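PDB 5AH1: triacylglycerol lipase from Clostridium botulinum, which hydrolyses synthetic polyesters and probably the ester bonds of triacylglycerols, as a zinc-binding alpha/beta-hydrolase. Local coordinates for residues A[30-35]-A[242-247]; A[105-110]-A[117-122]; A[248-253]-A[265-270]; A[280-283]-A[289-292]. All blocks are in the same frame, centred on the assembly; numbering follows the deposited sequence.

Interaction 1: residues A[30-35]-A[242-247]; sequences IPTLED and AKDLIS
S247 OG accepts a hydrogen bond from the backbone N of L33 at 2.9 Å, and the N-H points almost straight at it, with an angle of 166°. The bond ties the loop leading into helix 36-42 to the first turns of helix 242-257 in this alpha/beta-hydrolase. It joins residues near the start of the ordered chain to a helix more than 200 residues later. S247 holds its hydroxyl anti to its own backbone N (chi1 -171°), which carries the oxygen out from the helix toward the loop. Carbon atoms of the loop gather round the same oxygen. T32 CB lies 3.4 Å from S247 OG, and L33 CG approaches it to 3.5 Å. The isobutyl group of L33 continues along the helix and also packs on F250, one turn further on. The loop has its own internal brace. T32 N donates to D35 OD2, on the anti lone pair of that oxygen, and D35 N returns a bond to T32 O. This pair of bonds folds residues 32-35 into a compact turn, with I30 before it packing on Y248 and L239. The T32 methyl group meets D244 by packing alone: CG2 rests 4.0 Å from the backbone O of D244 and equally far from its carboxylate oxygen OD1.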
loop_
_atom_site.group_PDB
_atom_site.type_symbol
_atom_site.label_atom_id
_atom_site.label_comp_id
_atom_site.label_asym_id
_atom_site.label_seq_id
_atom_site.Cartn_x
_atom_site.Cartn_y
_atom_site.Cartn_z
ATOM N N ILE A 30 5.356 -18.218 12.476
ATOM C CA ILE A 30 5.018 -17.696 11.161
ATOM C C ILE A 30 5.680 -18.589 10.117
ATOM O O ILE A 30 6.891 -18.779 10.117
ATOM C CB ILE A 30 5.416 -16.228 10.971
ATOM C CG1 ILE A 30 4.593 -15.358 11.926
ATOM C CG2 ILE A 30 5.129 -15.774 9.539
ATOM C CD1 ILE A 30 5.022 -13.907 11.969
ATOM N N PRO A 31 4.876 -19.158 9.226
ATOM C CA PRO A 31 5.393 -20.078 8.213
ATOM C C PRO A 31 6.189 -19.343 7.147
ATOM O O PRO A 31 5.971 -18.151 6.915
ATOM C CB PRO A 31 4.121 -20.677 7.618
ATOM C CG PRO A 31 3.071 -19.648 7.943
ATOM C CD PRO A 31 3.417 -19.008 9.161
ATOM N N THR A 32 7.108 -20.063 6.524
ATOM C CA THR A 32 7.854 -19.566 5.385
ATOM C C THR A 32 7.592 -20.552 4.252
ATOM O O THR A 32 6.734 -21.439 4.368
ATOM C CB THR A 32 9.357 -19.477 5.683
ATOM O OG1 THR A 32 9.859 -20.785 5.965
ATOM C CG2 THR A 32 9.631 -18.549 6.871
ATOM N N LEU A 33 8.332 -20.430 3.160
ATOM C CA LEU A 33 8.121 -21.355 2.055
ATOM C C LEU A 33 8.396 -22.807 2.424
ATOM O O LEU A 33 7.883 -23.716 1.771
ATOM C CB LEU A 33 8.951 -20.951 0.841
ATOM C CG LEU A 33 8.378 -19.782 0.044
ATOM C CD1 LEU A 33 9.342 -19.411 -1.066
ATOM C CD2 LEU A 33 7.014 -20.142 -0.536
ATOM N N GLU A 34 9.182 -23.015 3.479
ATOM C CA GLU A 34 9.410 -24.355 4.026
ATOM C C GLU A 34 8.101 -25.017 4.418
ATOM O O GLU A 34 7.985 -26.243 4.419
ATOM C CB GLU A 34 10.263 -24.271 5.292
ATOM C CG GLU A 34 11.735 -24.141 5.071
ATOM C CD GLU A 34 12.509 -24.413 6.342
ATOM O OE1 GLU A 34 11.904 -24.320 7.438
ATOM O OE2 GLU A 34 13.712 -24.734 6.244
ATOM N N ASP A 35 7.127 -24.189 4.780
ATOM C CA ASP A 35 5.843 -24.653 5.284
ATOM C C ASP A 35 4.744 -24.439 4.258
ATOM O O ASP A 35 3.576 -24.309 4.613
ATOM C CB ASP A 35 5.495 -23.877 6.553
ATOM C CG ASP A 35 6.645 -23.841 7.534
ATOM O OD1 ASP A 35 7.026 -24.925 8.026
ATOM O OD2 ASP A 35 7.178 -22.738 7.802
ATOM N N ALA A 242 13.854 -10.197 8.021
ATOM C CA ALA A 242 13.388 -9.757 6.718
ATOM C C ALA A 242 13.164 -10.908 5.735
ATOM O O ALA A 242 12.136 -10.950 5.053
ATOM C CB ALA A 242 14.353 -8.753 6.138
ATOM N N LYS A 243 14.138 -11.812 5.633
ATOM C CA LYS A 243 14.039 -12.910 4.681
ATOM C C LYS A 243 12.810 -13.755 4.971
ATOM O O LYS A 243 12.158 -14.264 4.051
ATOM C CB LYS A 243 15.310 -13.780 4.726
ATOM C CG LYS A 243 15.300 -14.912 3.721
ATOM C CD LYS A 243 16.584 -15.728 3.801
ATOM C CE LYS A 243 16.607 -16.815 2.738
ATOM N NZ LYS A 243 17.753 -17.740 2.898
ATOM N N ASP A 244 12.512 -13.936 6.253
ATOM C CA ASP A 244 11.366 -14.752 6.635
ATOM C C ASP A 244 10.055 -14.055 6.285
ATOM O O ASP A 244 9.109 -14.711 5.877
ATOM C CB ASP A 244 11.407 -15.088 8.119
ATOM C CG ASP A 244 12.536 -16.048 8.471
ATOM O OD1 ASP A 244 13.139 -16.657 7.552
ATOM O OD2 ASP A 244 12.806 -16.207 9.672
ATOM N N LEU A 245 10.001 -12.734 6.454
ATOM C CA LEU A 245 8.807 -11.983 6.083
ATOM C C LEU A 245 8.566 -12.113 4.582
ATOM O O LEU A 245 7.452 -12.393 4.147
ATOM C CB LEU A 245 8.940 -10.519 6.495
ATOM C CG LEU A 245 7.772 -9.604 6.118
ATOM C CD1 LEU A 245 6.427 -10.186 6.520
ATOM C CD2 LEU A 245 7.942 -8.236 6.756
ATOM N N ILE A 246 9.611 -11.940 3.780
ATOM C CA ILE A 246 9.444 -12.093 2.339
ATOM C C ILE A 246 9.011 -13.523 1.982
ATOM O O ILE A 246 8.103 -13.727 1.180
ATOM C CB ILE A 246 10.735 -11.723 1.569
ATOM C CG1 ILE A 246 11.137 -10.265 1.810
ATOM C CG2 ILE A 246 10.554 -11.973 0.076
ATOM C CD1 ILE A 246 10.254 -9.270 1.128
ATOM N N SER A 247 9.644 -14.518 2.590
ATOM C CA SER A 247 9.324 -15.909 2.300
ATOM C C SER A 247 7.864 -16.215 2.667
ATOM O O SER A 247 7.132 -16.834 1.891
ATOM C CB SER A 247 10.298 -16.830 3.031
ATOM O OG SER A 247 10.128 -18.160 2.597
#

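Interaction 2: residues A[105-110]-A[117-122]; sequences DLQEKL and TYTATV
Q107 and T119 supply the direct polar link between helix 106-112 and strand 117-120. T119 OG1 donates to Q107 OE1 at 2.7 Å. The donor meets the amide oxygen at a C=O...donor angle of 138°, tilted 21° from the carbonyl plane. Q107 reaches the strand because CG stands anti to its backbone N and the chain stays extended beyond it. A water adds an indirect link. It donates to Q107 OE1 at 2.9 Å, a second bond to the amide oxygen, and accepts from T119 N at 2.9 Å. Q107 OE1 also comes near T119 N, but the angle is poor, and the water serves that N-H instead.

Van der Waals contacts lie round T117. L110 CB sits 3.4 Å from T117 OG1, and L110 CD1 makes an apolar contact with the T117 methyl group CG2 at 3.9 Å. The hydroxyl of T117 has its polar partner elsewhere, in the backbone O of H115. About one turn earlier in the helix, Q107 CG passes 3.6 Å from T117 O, which accepts from N111 ND2.

The helix and strand run nearly antiparallel, at 162°, with axes 7.9 Å apart. They belong to the beta-alpha-beta unit that starts at strand 80-83, and strand 117-120 is the outermost strand on its side of the parallel sheet. L110 also packs on M441 and A444 of helix 437-448. The contact therefore pairs an apolar side facing that helix with a polar one where a glutamine and a water satisfy strand groups.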
loop_
_atom_site.group_PDB
_atom_site.type_symbol
_atom_site.label_atom_id
_atom_site.label_comp_id
_atom_site.label_asym_id
_atom_site.label_seq_id
_atom_site.Cartn_x
_atom_site.Cartn_y
_atom_site.Cartn_z
ATOM N N ASP A 105 -12.920 -7.183 -11.193
ATOM C CA ASP A 105 -12.007 -6.164 -11.703
ATOM C C ASP A 105 -12.526 -4.781 -11.297
ATOM O O ASP A 105 -13.343 -4.189 -12.010
ATOM C CB ASP A 105 -11.876 -6.307 -13.222
ATOM C CG ASP A 105 -10.800 -5.406 -13.807
ATOM O OD1 ASP A 105 -10.320 -4.496 -13.102
ATOM O OD2 ASP A 105 -10.426 -5.599 -14.978
ATOM N N LEU A 106 -12.085 -4.288 -10.140
ATOM C CA LEU A 106 -12.624 -3.034 -9.607
ATOM C C LEU A 106 -12.396 -1.862 -10.556
ATOM O O LEU A 106 -13.289 -1.022 -10.713
ATOM C CB LEU A 106 -12.013 -2.720 -8.240
ATOM C CG LEU A 106 -12.414 -3.617 -7.074
ATOM C CD1 LEU A 106 -11.581 -3.295 -5.856
ATOM C CD2 LEU A 106 -13.896 -3.462 -6.755
ATOM N N GLN A 107 -11.228 -1.813 -11.199
ATOM C CA GLN A 107 -10.966 -0.755 -12.172
ATOM C C GLN A 107 -12.070 -0.724 -13.241
ATOM O O GLN A 107 -12.612 0.339 -13.582
ATOM C CB GLN A 107 -9.610 -0.939 -12.845
ATOM C CG GLN A 107 -9.336 0.085 -13.942
ATOM C CD GLN A 107 -8.089 -0.211 -14.735
ATOM O OE1 GLN A 107 -6.976 -0.099 -14.226
ATOM N NE2 GLN A 107 -8.267 -0.622 -15.986
ATOM N N GLU A 108 -12.396 -1.893 -13.777
ATOM C CA GLU A 108 -13.401 -1.980 -14.832
ATOM C C GLU A 108 -14.770 -1.545 -14.310
ATOM O O GLU A 108 -15.489 -0.805 -14.981
ATOM C CB GLU A 108 -13.458 -3.405 -15.399
ATOM C CG GLU A 108 -14.215 -3.537 -16.733
ATOM C CD GLU A 108 -15.731 -3.621 -16.579
ATOM O OE1 GLU A 108 -16.211 -4.127 -15.540
ATOM O OE2 GLU A 108 -16.446 -3.193 -17.515
ATOM N N LYS A 109 -15.121 -1.992 -13.108
ATOM C CA LYS A 109 -16.416 -1.656 -12.518
ATOM C C LYS A 109 -16.536 -0.161 -12.277
ATOM O O LYS A 109 -17.591 0.437 -12.508
ATOM C CB LYS A 109 -16.623 -2.425 -11.211
ATOM C CG LYS A 109 -16.681 -3.932 -11.369
ATOM C CD LYS A 109 -17.761 -4.375 -12.335
ATOM C CE LYS A 109 -17.814 -5.893 -12.428
ATOM N NZ LYS A 109 -18.881 -6.364 -13.356
ATOM N N LEU A 110 -15.458 0.449 -11.818
ATOM C CA LEU A 110 -15.443 1.881 -11.591
ATOM C C LEU A 110 -15.620 2.639 -12.900
ATOM O O LEU A 110 -16.475 3.507 -13.010
ATOM C CB LEU A 110 -14.135 2.273 -10.904
ATOM C CG LEU A 110 -14.093 1.938 -9.417
ATOM C CD1 LEU A 110 -12.656 1.873 -8.883
ATOM C CD2 LEU A 110 -14.918 2.964 -8.648
ATOM N N THR A 117 -10.823 5.675 -13.854
ATOM C CA THR A 117 -9.909 4.999 -12.939
ATOM C C THR A 117 -8.805 4.273 -13.693
ATOM O O THR A 117 -9.059 3.589 -14.688
ATOM C CB THR A 117 -10.659 3.962 -12.068
ATOM O OG1 THR A 117 -11.670 4.618 -11.296
ATOM C CG2 THR A 117 -9.712 3.229 -11.109
ATOM N N TYR A 118 -7.594 4.423 -13.172
ATOM C CA TYR A 118 -6.401 3.733 -13.656
ATOM C C TYR A 118 -5.734 2.987 -12.523
ATOM O O TYR A 118 -5.959 3.271 -11.338
ATOM C CB TYR A 118 -5.410 4.744 -14.235
ATOM C CG TYR A 118 -6.023 5.610 -15.288
ATOM C CD1 TYR A 118 -6.098 5.157 -16.588
ATOM C CD2 TYR A 118 -6.575 6.844 -14.989
ATOM C CE1 TYR A 118 -6.683 5.903 -17.571
ATOM C CE2 TYR A 118 -7.172 7.617 -15.987
ATOM C CZ TYR A 118 -7.229 7.134 -17.275
ATOM O OH TYR A 118 -7.823 7.867 -18.294
ATOM N N THR A 119 -4.880 2.050 -12.904
ATOM C CA THR A 119 -4.118 1.256 -11.954
ATOM C C THR A 119 -2.637 1.455 -12.239
ATOM O O THR A 119 -2.196 1.312 -13.378
ATOM C CB THR A 119 -4.461 -0.237 -12.086
ATOM O OG1 THR A 119 -5.853 -0.428 -11.806
ATOM C CG2 THR A 119 -3.661 -1.080 -11.107
ATOM N N ALA A 120 -1.880 1.822 -11.213
ATOM C CA ALA A 120 -0.429 1.928 -11.335
ATOM C C ALA A 120 0.233 0.733 -10.681
ATOM O O ALA A 120 -0.246 0.228 -9.665
ATOM C CB ALA A 120 0.067 3.209 -10.719
ATOM N N THR A 121 1.367 0.319 -11.234
ATOM C CA THR A 121 2.092 -0.831 -10.716
ATOM C C THR A 121 3.540 -0.432 -10.459
ATOM O O THR A 121 4.185 0.161 -11.330
ATOM C CB THR A 121 1.947 -2.017 -11.666
ATOM O OG1 THR A 121 0.543 -2.339 -11.716
ATOM C CG2 THR A 121 2.747 -3.214 -11.185
ATOM N N VAL A 122 4.019 -0.721 -9.251
ATOM C CA VAL A 122 5.351 -0.350 -8.804
ATOM C C VAL A 122 6.047 -1.559 -8.163
ATOM O O VAL A 122 5.462 -2.639 -8.090
ATOM C CB VAL A 122 5.285 0.859 -7.836
ATOM C CG1 VAL A 122 4.645 2.070 -8.535
ATOM C CG2 VAL A 122 4.524 0.513 -6.553
HETATM O O HOH W 1 -4.879 1.232 -15.646
#

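Interaction 3: residues A[248-253]-A[265-270]; sequences YTFGVL and SIYDLK
L253 points the methyl group CD2 squarely at the face of the Y267 ring. It stands 3.8 Å from the ring centroid and only 9° off the ring normal, a CH-pi contact over the middle of the ring. The two side chains approach from opposite directions, L253 from helix 242-257 and Y267 from the loop that follows it. Y267 takes the torsion that sets CG between its backbone N and carbonyl carbon (chi1 59°), and this swings the ring toward the helix.

F250, one turn earlier, meets the loop differently. Its CE1 lies 3.9 Å from Y267 CE2, with the tyrosine carbon near the plane of the phenylalanine ring. The same ring edge touches L269: F250 CZ is 3.8 Å from L269 CD1, which lies in the ring plane. One loop leucine and one loop tyrosine thus line the rim of F250, while I288 and L292 of helix 284-292 also pack on it.

The polar end of Y267 is satisfied by a hydrogen bond between its OH and L262 O. Around L269, D268 OD1 accepts from K270 N in an Asx turn, which shapes the loop. K270 NZ forms a salt bridge with E93, and D268 OD2 one with R161. The contact is a buried apolar helix-to-loop packing, joining helix 242-257 to the irregular chain that leads to helix 284-292 in the alpha/beta-hydrolase fold.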
loop_
_atom_site.group_PDB
_atom_site.type_symbol
_atom_site.label_atom_id
_atom_site.label_comp_id
_atom_site.label_asym_id
_atom_site.label_seq_id
_atom_site.Cartn_x
_atom_site.Cartn_y
_atom_site.Cartn_z
ATOM N N TYR A 248 7.436 -15.764 3.840
ATOM C CA TYR A 248 6.040 -15.871 4.231
ATOM C C TYR A 248 5.099 -15.271 3.178
ATOM O O TYR A 248 4.086 -15.877 2.827
ATOM C CB TYR A 248 5.805 -15.180 5.579
ATOM C CG TYR A 248 4.341 -14.985 5.880
ATOM C CD1 TYR A 248 3.545 -16.047 6.273
ATOM C CD2 TYR A 248 3.755 -13.736 5.757
ATOM C CE1 TYR A 248 2.196 -15.878 6.531
ATOM C CE2 TYR A 248 2.408 -13.552 6.009
ATOM C CZ TYR A 248 1.634 -14.628 6.403
ATOM O OH TYR A 248 0.285 -14.425 6.654
ATOM N N THR A 249 5.456 -14.102 2.669
ATOM C CA THR A 249 4.589 -13.418 1.731
ATOM C C THR A 249 4.523 -14.140 0.371
ATOM O O THR A 249 3.514 -14.071 -0.315
ATOM C CB THR A 249 4.987 -11.949 1.596
ATOM O OG1 THR A 249 5.118 -11.381 2.909
ATOM C CG2 THR A 249 3.923 -11.194 0.846
ATOM N N PHE A 250 5.577 -14.861 -0.005
ATOM C CA PHE A 250 5.519 -15.752 -1.177
ATOM C C PHE A 250 4.546 -16.892 -0.910
ATOM O O PHE A 250 3.814 -17.313 -1.800
ATOM C CB PHE A 250 6.892 -16.321 -1.540
ATOM C CG PHE A 250 7.750 -15.380 -2.329
ATOM C CD1 PHE A 250 7.362 -14.936 -3.581
ATOM C CD2 PHE A 250 8.969 -14.969 -1.835
ATOM C CE1 PHE A 250 8.172 -14.079 -4.302
ATOM C CE2 PHE A 250 9.772 -14.113 -2.547
ATOM C CZ PHE A 250 9.378 -13.665 -3.776
ATOM N N GLY A 251 4.545 -17.393 0.315
ATOM C CA GLY A 251 3.562 -18.380 0.732
ATOM C C GLY A 251 2.141 -17.861 0.563
ATOM O O GLY A 251 1.290 -18.546 0.003
ATOM N N VAL A 252 1.874 -16.646 1.047
ATOM C CA VAL A 252 0.554 -16.049 0.891
ATOM C C VAL A 252 0.206 -15.934 -0.599
ATOM O O VAL A 252 -0.907 -16.256 -1.020
ATOM C CB VAL A 252 0.460 -14.668 1.566
ATOM C CG1 VAL A 252 -0.904 -14.068 1.314
ATOM C CG2 VAL A 252 0.700 -14.784 3.069
ATOM N N LEU A 253 1.159 -15.480 -1.405
ATOM C CA LEU A 253 0.934 -15.392 -2.847
ATOM C C LEU A 253 0.529 -16.763 -3.404
ATOM O O LEU A 253 -0.384 -16.863 -4.223
ATOM C CB LEU A 253 2.181 -14.837 -3.546
ATOM C CG LEU A 253 2.138 -14.753 -5.077
ATOM C CD1 LEU A 253 0.997 -13.874 -5.572
ATOM C CD2 LEU A 253 3.463 -14.223 -5.598
ATOM N N SER A 265 6.305 -18.373 -14.361
ATOM C CA SER A 265 6.686 -17.011 -14.724
ATOM C C SER A 265 5.467 -16.135 -14.936
ATOM O O SER A 265 5.152 -15.760 -16.057
ATOM C CB SER A 265 7.543 -17.020 -15.990
ATOM O OG SER A 265 8.674 -17.830 -15.796
ATOM N N ILE A 266 4.789 -15.800 -13.844
ATOM C CA ILE A 266 3.570 -15.005 -13.917
ATOM C C ILE A 266 3.650 -13.790 -12.990
ATOM O O ILE A 266 2.646 -13.123 -12.750
ATOM C CB ILE A 266 2.315 -15.869 -13.637
ATOM C CG1 ILE A 266 2.314 -16.421 -12.207
ATOM C CG2 ILE A 266 2.227 -16.986 -14.669
ATOM C CD1 ILE A 266 1.051 -17.212 -11.842
ATOM N N TYR A 267 4.843 -13.493 -12.480
ATOM C CA TYR A 267 5.075 -12.262 -11.728
ATOM C C TYR A 267 6.561 -11.912 -11.732
ATOM O O TYR A 267 7.413 -12.769 -11.903
ATOM C CB TYR A 267 4.527 -12.361 -10.294
ATOM C CG TYR A 267 5.119 -13.469 -9.475
ATOM C CD1 TYR A 267 4.619 -14.764 -9.560
ATOM C CD2 TYR A 267 6.192 -13.237 -8.635
ATOM C CE1 TYR A 267 5.161 -15.789 -8.820
ATOM C CE2 TYR A 267 6.738 -14.248 -7.890
ATOM C CZ TYR A 267 6.233 -15.527 -7.990
ATOM O OH TYR A 267 6.813 -16.516 -7.235
ATOM N N ASP A 268 6.842 -10.630 -11.547
ATOM C CA ASP A 268 8.178 -10.051 -11.672
ATOM C C ASP A 268 8.378 -9.207 -10.417
ATOM O O ASP A 268 7.510 -8.411 -10.061
ATOM C CB ASP A 268 8.184 -9.205 -12.958
ATOM C CG ASP A 268 9.490 -8.447 -13.221
ATOM O OD1 ASP A 268 10.420 -8.427 -12.385
ATOM O OD2 ASP A 268 9.567 -7.846 -14.324
ATOM N N LEU A 269 9.482 -9.414 -9.712
ATOM C CA LEU A 269 9.762 -8.660 -8.480
ATOM C C LEU A 269 10.342 -7.272 -8.745
ATOM O O LEU A 269 10.441 -6.461 -7.829
ATOM C CB LEU A 269 10.685 -9.437 -7.552
ATOM C CG LEU A 269 10.142 -10.795 -7.118
ATOM C CD1 LEU A 269 11.208 -11.569 -6.362
ATOM C CD2 LEU A 269 8.878 -10.647 -6.281
ATOM N N LYS A 270 10.705 -6.994 -9.994
ATOM C CA LYS A 270 11.036 -5.637 -10.439
ATOM C C LYS A 270 12.197 -5.011 -9.667
ATOM O O LYS A 270 12.219 -3.804 -9.434
ATOM C CB LYS A 270 9.788 -4.740 -10.394
ATOM C CG LYS A 270 8.564 -5.406 -11.017
ATOM C CD LYS A 270 7.341 -4.488 -11.174
ATOM C CE LYS A 270 6.184 -5.239 -11.807
ATOM N NZ LYS A 270 5.643 -6.313 -10.957
#

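Interaction 4: residues A[280-283]-A[289-292]; sequences NGES and ERVL
R290 grips E282 side-on with two nitrogens, one on each carboxylate oxygen. R290 NH2 donates to E282 OE1 at 2.8 Å, and R290 NE donates to E282 OE2 at 2.8 Å. Both bonds are nearly straight, with N-H...acceptor angles of 164° and 171°. Each oxygen uses its syn lone pair, and both lie close to the guanidinium plane. The carboxylate and guanidinium planes are only 18° apart, so the two flat groups meet edge to edge. Two bonds in one plane hold each group against rotation about its last torsion.

The chains that carry these groups differ in shape. E282 is extended beyond CG and projects from the loop toward the helix. R290 bends at its third torsion, which turns its NE edge to face the glutamate. The carboxylate comes alongside the arginine arm as well, with R290 CD 3.7 Å from E282 OE2.

The same polar atoms have further partners: R290 NH2 also donates to K277 O, and E282 OE1 also accepts from Q279 N. Both come from the chain just before 280-283, so the ion pair ties that loop to the helix at several points. In the outer shell, next to E282 in the chain, S283 is the N-cap of helix 284-292, its OG accepting from D286 N.

The whole is a bidentate glutamate-arginine salt bridge at the surface, linking the residue before an N-cap to the second turn of the helix that the N-cap opens.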
loop_
_atom_site.group_PDB
_atom_site.type_symbol
_atom_site.label_atom_id
_atom_site.label_comp_id
_atom_site.label_asym_id
_atom_site.label_seq_id
_atom_site.Cartn_x
_atom_site.Cartn_y
_atom_site.Cartn_z
ATOM N N ASN A 280 18.944 -14.615 -18.060
ATOM C CA ASN A 280 18.628 -15.367 -19.259
ATOM C C ASN A 280 18.685 -16.868 -18.986
ATOM O O ASN A 280 19.684 -17.381 -18.467
ATOM C CB ASN A 280 19.596 -15.006 -20.377
ATOM C CG ASN A 280 19.185 -15.596 -21.698
ATOM O OD1 ASN A 280 19.665 -16.659 -22.096
ATOM N ND2 ASN A 280 18.279 -14.914 -22.391
ATOM N N GLY A 281 17.595 -17.556 -19.306
ATOM C CA GLY A 281 17.499 -18.991 -19.126
ATOM C C GLY A 281 17.223 -19.461 -17.707
ATOM O O GLY A 281 17.238 -20.658 -17.434
ATOM N N GLU A 282 16.984 -18.527 -16.797
ATOM C CA GLU A 282 16.756 -18.859 -15.396
ATOM C C GLU A 282 15.290 -19.177 -15.175
ATOM O O GLU A 282 14.417 -18.503 -15.709
ATOM C CB GLU A 282 17.173 -17.686 -14.517
ATOM C CG GLU A 282 17.181 -17.996 -13.031
ATOM C CD GLU A 282 17.621 -16.817 -12.184
ATOM O OE1 GLU A 282 17.352 -15.659 -12.571
ATOM O OE2 GLU A 282 18.228 -17.040 -11.117
ATOM N N SER A 283 15.019 -20.230 -14.414
ATOM C CA SER A 283 13.644 -20.565 -14.062
ATOM C C SER A 283 13.099 -19.613 -13.012
ATOM O O SER A 283 13.863 -18.983 -12.284
ATOM C CB SER A 283 13.578 -21.983 -13.512
ATOM O OG SER A 283 14.252 -22.057 -12.272
ATOM N N GLU A 289 14.636 -18.070 -5.469
ATOM C CA GLU A 289 15.618 -18.488 -4.478
ATOM C C GLU A 289 16.783 -17.499 -4.432
ATOM O O GLU A 289 17.286 -17.153 -3.357
ATOM C CB GLU A 289 16.112 -19.902 -4.797
ATOM C CG GLU A 289 17.018 -20.499 -3.736
ATOM C CD GLU A 289 17.128 -22.007 -3.846
ATOM O OE1 GLU A 289 16.782 -22.563 -4.913
ATOM O OE2 GLU A 289 17.561 -22.640 -2.855
ATOM N N ARG A 290 17.221 -17.054 -5.604
ATOM C CA ARG A 290 18.331 -16.122 -5.687
ATOM C C ARG A 290 17.981 -14.778 -5.036
ATOM O O ARG A 290 18.783 -14.227 -4.276
ATOM C CB ARG A 290 18.763 -15.957 -7.144
ATOM C CG ARG A 290 20.040 -15.181 -7.325
ATOM C CD ARG A 290 20.570 -15.331 -8.741
ATOM N NE ARG A 290 19.593 -14.971 -9.759
ATOM C CZ ARG A 290 19.375 -13.730 -10.201
ATOM N NH1 ARG A 290 20.057 -12.696 -9.717
ATOM N NH2 ARG A 290 18.464 -13.522 -11.144
ATOM N N VAL A 291 16.778 -14.272 -5.292
ATOM C CA VAL A 291 16.336 -13.041 -4.652
ATOM C C VAL A 291 16.210 -13.223 -3.133
ATOM O O VAL A 291 16.667 -12.376 -2.365
ATOM C CB VAL A 291 15.021 -12.539 -5.269
ATOM C CG1 VAL A 291 14.464 -11.369 -4.490
ATOM C CG2 VAL A 291 15.254 -12.132 -6.719
ATOM N N LEU A 292 15.614 -14.328 -2.689
ATOM C CA LEU A 292 15.511 -14.589 -1.250
ATOM C C LEU A 292 16.852 -14.650 -0.542
ATOM O O LEU A 292 16.967 -14.223 0.612
ATOM C CB LEU A 292 14.752 -15.885 -0.989
ATOM C CG LEU A 292 13.247 -15.765 -1.178
ATOM C CD1 LEU A 292 12.618 -17.139 -1.109
ATOM C CD2 LEU A 292 12.627 -14.841 -0.114
#

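Interactions 1 and 3 share helix 242-257: the first uses its opening turns, the second the turns that follow. P31 and L33 touch Y248 and F250 and so join the two. Interaction 3 is buried and wholly apolar across its segments. Interaction 1 is partly buried and centres on one hydrogen bond. Interaction 4 is a surface salt bridge, but its helix turns L292 inward to F250 and I246, and V291 to L269. Interaction 2 stands apart, at the edge of the central sheet, with its centre about 29 Å from that of interaction 1. It mixes a glutamine-threonine bond and a water with apolar contacts, and meets interaction 3 through T121 and K270.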